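Two-component system sensor histidine kinase (Bacteroides thetaiotaomicron, PDB 3OTT) probably senses saccharides through its extracellular beta-propeller part and passes the signal on by histidine phosphorylation to control transcription. Local coordinates at residues L213-P218 with Q222-E227; T200-V205 with Y254-D259. All blocks are in the same frame, centred on the assembly; numbering follows the deposited sequence.

Contact 1 (L213-P218 with Q222-E227)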
loop_
_atom_site.group_PDB
_atom_site.type_symbol
_atom_site.label_atom_id
_atom_site.label_comp_id
_atom_site.label_asym_id
_atom_site.label_seq_id
_atom_site.Cartn_x
_atom_site.Cartn_y
_atom_site.Cartn_z
ATOM N N LEU B 213 -13.795 15.910 28.330
ATOM C CA LEU B 213 -13.249 15.330 27.145
ATOM C C LEU B 213 -12.080 16.294 26.665
ATOM O O LEU B 213 -12.317 17.510 26.473
ATOM C CB LEU B 213 -14.337 15.321 26.072
ATOM C CG LEU B 213 -13.971 14.685 24.732
ATOM C CD1 LEU B 213 -13.408 13.249 24.911
ATOM C CD2 LEU B 213 -15.165 14.715 23.764
ATOM N N PHE B 214 -10.864 15.763 26.540
ATOM C CA PHE B 214 -9.686 16.522 26.098
ATOM C C PHE B 214 -9.267 16.113 24.727
ATOM O O PHE B 214 -9.429 14.944 24.343
ATOM C CB PHE B 214 -8.526 16.297 27.019
ATOM C CG PHE B 214 -8.760 16.795 28.423
ATOM C CD1 PHE B 214 -9.239 15.949 29.401
ATOM C CD2 PHE B 214 -8.445 18.139 28.775
ATOM C CE1 PHE B 214 -9.430 16.445 30.773
ATOM C CE2 PHE B 214 -8.633 18.630 30.090
ATOM C CZ PHE B 214 -9.148 17.759 31.100
ATOM N N GLN B 215 -8.674 17.049 23.996
ATOM C CA GLN B 215 -7.844 16.688 22.872
ATOM C C GLN B 215 -6.419 17.068 23.187
ATOM O O GLN B 215 -6.152 18.212 23.525
ATOM C CB GLN B 215 -8.245 17.498 21.680
ATOM C CG GLN B 215 -9.447 17.001 21.007
ATOM C CD GLN B 215 -9.898 17.943 19.916
ATOM O OE1 GLN B 215 -10.548 18.974 20.186
ATOM N NE2 GLN B 215 -9.573 17.591 18.668
ATOM N N TYR B 216 -5.481 16.142 23.002
ATOM C CA TYR B 216 -4.040 16.443 23.142
ATOM C C TYR B 216 -3.415 16.391 21.758
ATOM O O TYR B 216 -3.729 15.507 20.978
ATOM C CB TYR B 216 -3.423 15.434 24.076
ATOM C CG TYR B 216 -1.909 15.359 24.050
ATOM C CD1 TYR B 216 -1.147 16.377 24.630
ATOM C CD2 TYR B 216 -1.243 14.301 23.463
ATOM C CE1 TYR B 216 0.208 16.363 24.653
ATOM C CE2 TYR B 216 0.184 14.307 23.442
ATOM C CZ TYR B 216 0.892 15.370 24.081
ATOM O OH TYR B 216 2.272 15.459 24.183
ATOM N N PHE B 217 -2.511 17.317 21.456
ATOM C CA PHE B 217 -1.930 17.404 20.097
ATOM C C PHE B 217 -0.453 17.215 20.242
ATOM O O PHE B 217 0.272 18.182 20.632
ATOM C CB PHE B 217 -2.195 18.786 19.460
ATOM C CG PHE B 217 -3.643 19.107 19.332
ATOM C CD1 PHE B 217 -4.318 18.759 18.174
ATOM C CD2 PHE B 217 -4.351 19.748 20.377
ATOM C CE1 PHE B 217 -5.699 19.058 18.005
ATOM C CE2 PHE B 217 -5.713 20.030 20.236
ATOM C CZ PHE B 217 -6.402 19.679 19.040
ATOM N N PRO B 218 0.024 16.008 19.934
ATOM C CA PRO B 218 1.441 15.676 20.157
ATOM C C PRO B 218 2.395 16.539 19.335
ATOM O O PRO B 218 3.521 16.774 19.762
ATOM C CB PRO B 218 1.564 14.175 19.791
ATOM C CG PRO B 218 0.129 13.683 19.477
ATOM C CD PRO B 218 -0.795 14.870 19.443
ATOM N N GLN B 222 -0.103 21.148 22.770
ATOM C CA GLN B 222 -1.361 21.793 23.214
ATOM C C GLN B 222 -2.382 20.755 23.734
ATOM O O GLN B 222 -2.414 19.642 23.256
ATOM C CB GLN B 222 -1.967 22.626 22.109
ATOM C CG GLN B 222 -1.062 23.778 21.719
ATOM C CD GLN B 222 -1.460 24.401 20.405
ATOM O OE1 GLN B 222 -1.087 23.893 19.332
ATOM N NE2 GLN B 222 -2.247 25.503 20.462
ATOM N N ILE B 223 -3.174 21.153 24.724
ATOM C CA ILE B 223 -4.176 20.343 25.389
ATOM C C ILE B 223 -5.447 21.213 25.502
ATOM O O ILE B 223 -5.448 22.300 26.081
ATOM C CB ILE B 223 -3.745 19.844 26.784
ATOM C CG1 ILE B 223 -2.519 18.910 26.665
ATOM C CG2 ILE B 223 -4.853 18.887 27.357
ATOM C CD1 ILE B 223 -1.654 18.772 28.010
ATOM N N LYS B 224 -6.520 20.728 24.925
ATOM C CA LYS B 224 -7.737 21.493 24.794
ATOM C C LYS B 224 -8.817 20.797 25.624
ATOM O O LYS B 224 -8.957 19.581 25.585
ATOM C CB LYS B 224 -8.122 21.523 23.334
ATOM C CG LYS B 224 -9.128 22.558 22.987
ATOM C CD LYS B 224 -9.522 22.476 21.495
ATOM C CE LYS B 224 -11.015 22.813 21.361
ATOM N NZ LYS B 224 -11.591 22.494 20.022
ATOM N N GLN B 225 -9.534 21.588 26.411
ATOM C CA GLN B 225 -10.708 21.132 27.148
ATOM C C GLN B 225 -11.875 21.283 26.203
ATOM O O GLN B 225 -12.529 22.337 26.179
ATOM C CB GLN B 225 -10.928 22.021 28.356
ATOM C CG GLN B 225 -11.011 21.347 29.657
ATOM C CD GLN B 225 -11.333 22.363 30.743
ATOM O OE1 GLN B 225 -12.441 22.953 30.763
ATOM N NE2 GLN B 225 -10.346 22.633 31.614
ATOM N N THR B 226 -12.114 20.254 25.404
ATOM C CA THR B 226 -13.151 20.288 24.392
ATOM C C THR B 226 -14.595 20.257 24.930
ATOM O O THR B 226 -15.464 20.892 24.348
ATOM C CB THR B 226 -12.981 19.127 23.402
ATOM O OG1 THR B 226 -11.608 19.071 22.970
ATOM C CG2 THR B 226 -13.938 19.289 22.212
ATOM N N GLU B 227 -14.861 19.497 25.989
ATOM C CA GLU B 227 -16.187 19.470 26.591
ATOM C C GLU B 227 -16.026 19.317 28.118
ATOM O O GLU B 227 -15.049 18.748 28.589
ATOM C CB GLU B 227 -17.026 18.297 26.065
ATOM C CG GLU B 227 -17.151 18.191 24.561
ATOM C CD GLU B 227 -17.918 19.374 23.934
ATOM O OE1 GLU B 227 -18.720 20.044 24.641
ATOM O OE2 GLU B 227 -17.705 19.636 22.725
#
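Gln215 N donates to Lys224 O at 3.0 Å. Lys224 N returns the bond to Gln215 O at 2.9 Å, nearly straight. Leu213 and Glu227 form the next hydrogen-bonded pair, joined both ways through their backbone N and O. Beside these backbone bonds runs a side-chain one: Thr226 OG1 donates to Gln215 OE1 at 3.0 Å, in the carbonyl plane and on a lone pair. With CG anti to the carbonyl carbon (chi1 -79°) and the chain extended beyond it, the Gln215 amide reaches this hydroxyl; threonine suits the other end because its short branch holds the donor close to the strand. A lysine in place of Gln215 would probably leave the Thr226 hydroxyl without its acceptor and set a second positive charge beside Lys224, whose NZ is salt-bridged to Asp259. The two strands are the outer hairpin of a four-stranded antiparallel propeller blade. A classic beta bulge, Thr226 and Glu227 both facing Leu213, shifts the register by one. On the face bearing Phe214, Tyr216 and Ile223, the branched isoleucine serves both rings: its CG1 lies at the edge of the Tyr216 ring, 3.5 Å from CD1, while its CG2 meets Phe214 CD2 at 3.9 Å. The aliphatic CG of Gln225 touches Phe214 CE2 at 3.6 Å, its amide plane perpendicular to the ring, and its NE2 bonds Pro183 O.

Contact 2 (T200-V205 with Y254-D259)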
loop_
_atom_site.group_PDB
_atom_site.type_symbol
_atom_site.label_atom_id
_atom_site.label_comp_id
_atom_site.label_asym_id
_atom_site.label_seq_id
_atom_site.Cartn_x
_atom_site.Cartn_y
_atom_site.Cartn_z
ATOM N N THR B 200 -6.351 10.504 13.437
ATOM C CA THR B 200 -5.331 10.916 12.424
ATOM C C THR B 200 -5.771 12.094 11.564
ATOM O O THR B 200 -4.944 12.805 10.999
ATOM C CB THR B 200 -4.920 9.747 11.531
ATOM O OG1 THR B 200 -6.091 9.126 10.984
ATOM C CG2 THR B 200 -4.225 8.707 12.368
ATOM N N THR B 201 -7.070 12.328 11.462
ATOM C CA THR B 201 -7.578 13.450 10.679
ATOM C C THR B 201 -7.487 14.743 11.472
ATOM O O THR B 201 -7.110 15.730 10.927
ATOM C CB THR B 201 -9.024 13.240 10.259
ATOM O OG1 THR B 201 -9.077 12.069 9.477
ATOM C CG2 THR B 201 -9.547 14.435 9.392
ATOM N N ARG B 202 -7.816 14.747 12.759
ATOM C CA ARG B 202 -7.574 15.940 13.579
ATOM C C ARG B 202 -6.149 15.976 14.118
ATOM O O ARG B 202 -5.726 16.998 14.672
ATOM C CB ARG B 202 -8.588 16.032 14.724
ATOM C CG ARG B 202 -10.075 16.381 14.244
ATOM C CD ARG B 202 -11.114 16.379 15.384
ATOM N NE ARG B 202 -12.475 16.451 14.805
ATOM C CZ ARG B 202 -13.255 15.410 14.455
ATOM N NH1 ARG B 202 -12.880 14.148 14.653
ATOM N NH2 ARG B 202 -14.465 15.637 13.964
ATOM N N GLN B 203 -5.410 14.877 13.967
ATOM C CA GLN B 203 -4.048 14.762 14.535
ATOM C C GLN B 203 -3.956 15.006 16.051
ATOM O O GLN B 203 -3.090 15.787 16.517
ATOM C CB GLN B 203 -3.075 15.630 13.762
ATOM C CG GLN B 203 -3.111 15.244 12.233
ATOM C CD GLN B 203 -2.147 16.027 11.424
ATOM O OE1 GLN B 203 -2.070 17.285 11.517
ATOM N NE2 GLN B 203 -1.349 15.309 10.641
ATOM N N CYS B 204 -4.858 14.365 16.800
ATOM C CA CYS B 204 -4.876 14.466 18.250
ATOM C C CYS B 204 -5.092 13.089 18.838
ATOM O O CYS B 204 -5.453 12.134 18.159
ATOM C CB CYS B 204 -6.012 15.419 18.734
ATOM S SG CYS B 204 -7.718 14.868 18.229
ATOM N N VAL B 205 -4.929 13.032 20.139
ATOM C CA VAL B 205 -5.435 11.936 20.935
ATOM C C VAL B 205 -6.566 12.484 21.762
ATOM O O VAL B 205 -6.357 13.373 22.541
ATOM C CB VAL B 205 -4.363 11.423 21.864
ATOM C CG1 VAL B 205 -4.900 10.277 22.740
ATOM C CG2 VAL B 205 -3.178 10.935 21.050
ATOM N N TYR B 254 -22.821 11.226 22.823
ATOM C CA TYR B 254 -22.587 12.565 22.335
ATOM C C TYR B 254 -21.788 12.406 21.073
ATOM O O TYR B 254 -20.948 11.495 20.960
ATOM C CB TYR B 254 -21.798 13.407 23.304
ATOM C CG TYR B 254 -22.607 13.849 24.498
ATOM C CD1 TYR B 254 -22.789 12.996 25.564
ATOM C CD2 TYR B 254 -23.196 15.139 24.559
ATOM C CE1 TYR B 254 -23.471 13.398 26.686
ATOM C CE2 TYR B 254 -23.926 15.551 25.686
ATOM C CZ TYR B 254 -24.044 14.661 26.752
ATOM O OH TYR B 254 -24.795 14.927 27.877
ATOM N N VAL B 255 -22.117 13.254 20.108
ATOM C CA VAL B 255 -21.499 13.193 18.805
ATOM C C VAL B 255 -20.913 14.594 18.537
ATOM O O VAL B 255 -21.644 15.577 18.488
ATOM C CB VAL B 255 -22.559 12.788 17.683
ATOM C CG1 VAL B 255 -21.992 12.832 16.314
ATOM C CG2 VAL B 255 -23.158 11.455 17.898
ATOM N N TYR B 256 -19.593 14.648 18.314
ATOM C CA TYR B 256 -18.861 15.912 18.109
ATOM C C TYR B 256 -18.429 16.022 16.651
ATOM O O TYR B 256 -17.795 15.089 16.066
ATOM C CB TYR B 256 -17.621 15.934 19.062
ATOM C CG TYR B 256 -16.691 17.136 18.824
ATOM C CD1 TYR B 256 -15.708 17.068 17.871
ATOM C CD2 TYR B 256 -16.872 18.378 19.526
ATOM C CE1 TYR B 256 -14.844 18.158 17.613
ATOM C CE2 TYR B 256 -16.042 19.474 19.248
ATOM C CZ TYR B 256 -15.025 19.336 18.289
ATOM O OH TYR B 256 -14.182 20.336 17.973
ATOM N N HIS B 257 -18.699 17.165 16.061
ATOM C CA HIS B 257 -18.326 17.378 14.679
ATOM C C HIS B 257 -17.255 18.459 14.647
ATOM O O HIS B 257 -16.105 18.144 14.324
ATOM C CB HIS B 257 -19.553 17.681 13.790
ATOM C CG HIS B 257 -19.199 18.157 12.406
ATOM N ND1 HIS B 257 -18.589 17.347 11.459
ATOM C CD2 HIS B 257 -19.386 19.357 11.810
ATOM C CE1 HIS B 257 -18.395 18.036 10.348
ATOM N NE2 HIS B 257 -18.881 19.252 10.529
ATOM N N ASN B 258 -17.603 19.699 15.019
ATOM C CA ASN B 258 -16.592 20.743 15.284
ATOM C C ASN B 258 -17.060 21.701 16.425
ATOM O O ASN B 258 -18.162 21.504 16.979
ATOM C CB ASN B 258 -16.137 21.492 13.988
ATOM C CG ASN B 258 -17.275 22.202 13.293
ATOM O OD1 ASN B 258 -18.249 22.604 13.939
ATOM N ND2 ASN B 258 -17.186 22.341 11.963
ATOM N N ASP B 259 -16.255 22.702 16.770
ATOM C CA ASP B 259 -16.639 23.661 17.838
ATOM C C ASP B 259 -17.869 24.477 17.516
ATOM O O ASP B 259 -18.550 24.918 18.451
ATOM C CB ASP B 259 -15.521 24.680 18.178
ATOM C CG ASP B 259 -14.400 24.072 19.016
ATOM O OD1 ASP B 259 -13.574 24.822 19.583
ATOM O OD2 ASP B 259 -14.337 22.842 19.140
#
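Arg202 reaches across from the turn after strand 193-199 to the end of strand 252-256, bridging two neighbouring blades of the beta-propeller. Its CG lies anti to the carbonyl carbon (chi1 -70°), and the chain runs extended from CG to NE, giving it the length to cross from one blade to the next. The guanidinium arrives beside Tyr256 with the two planes 67° apart. Arg202 NE approaches the edge of the phenol ring, 4.1 Å from Tyr256 CE1, while Tyr256 CD1 lies over one face of the guanidinium. Arginine suits the place because its several N-H groups can serve different partners: NH1 is salt-bridged to Asp199 and bonded to Gly243 O, while NH2 crosses to the other segment. Tyrosine offers a ring edge to the arginine and a hydroxyl beyond it: Tyr256 OH donates to Asp259 OD2 at 2.8 Å, on its anti side, tying the loop after the strand to the phenol hydroxyl. CB of His257 leaves the backbone away from 200-205, and ND1 bonds Asp244 OD1. Arg202 NH2 donates to His257 O at 3.0 Å, in line with a lone pair, the oxygen tilted 19° out of the guanidinium plane.

The centres of contacts 1 and 2 lie about 10 Å apart. Along the chain, segment 200-205 comes first, both segments of contact 1 follow, and 254-259 comes last. Strands 204-209, 212-217 and 222-229 belong to one propeller blade, whereas 252-256 belongs to the next: contact 1 builds a blade from within, and contact 2 ties it to its neighbour. Two bonds join them directly. Tyr216 O probably accepts a hydrogen bond from Val205 N, continuing the sheet, and a charge pair between 222-227 and 254-259 links the two blades. Both contacts also touch the second subunit, placing this edge of the propeller next to that other copy in the assembly.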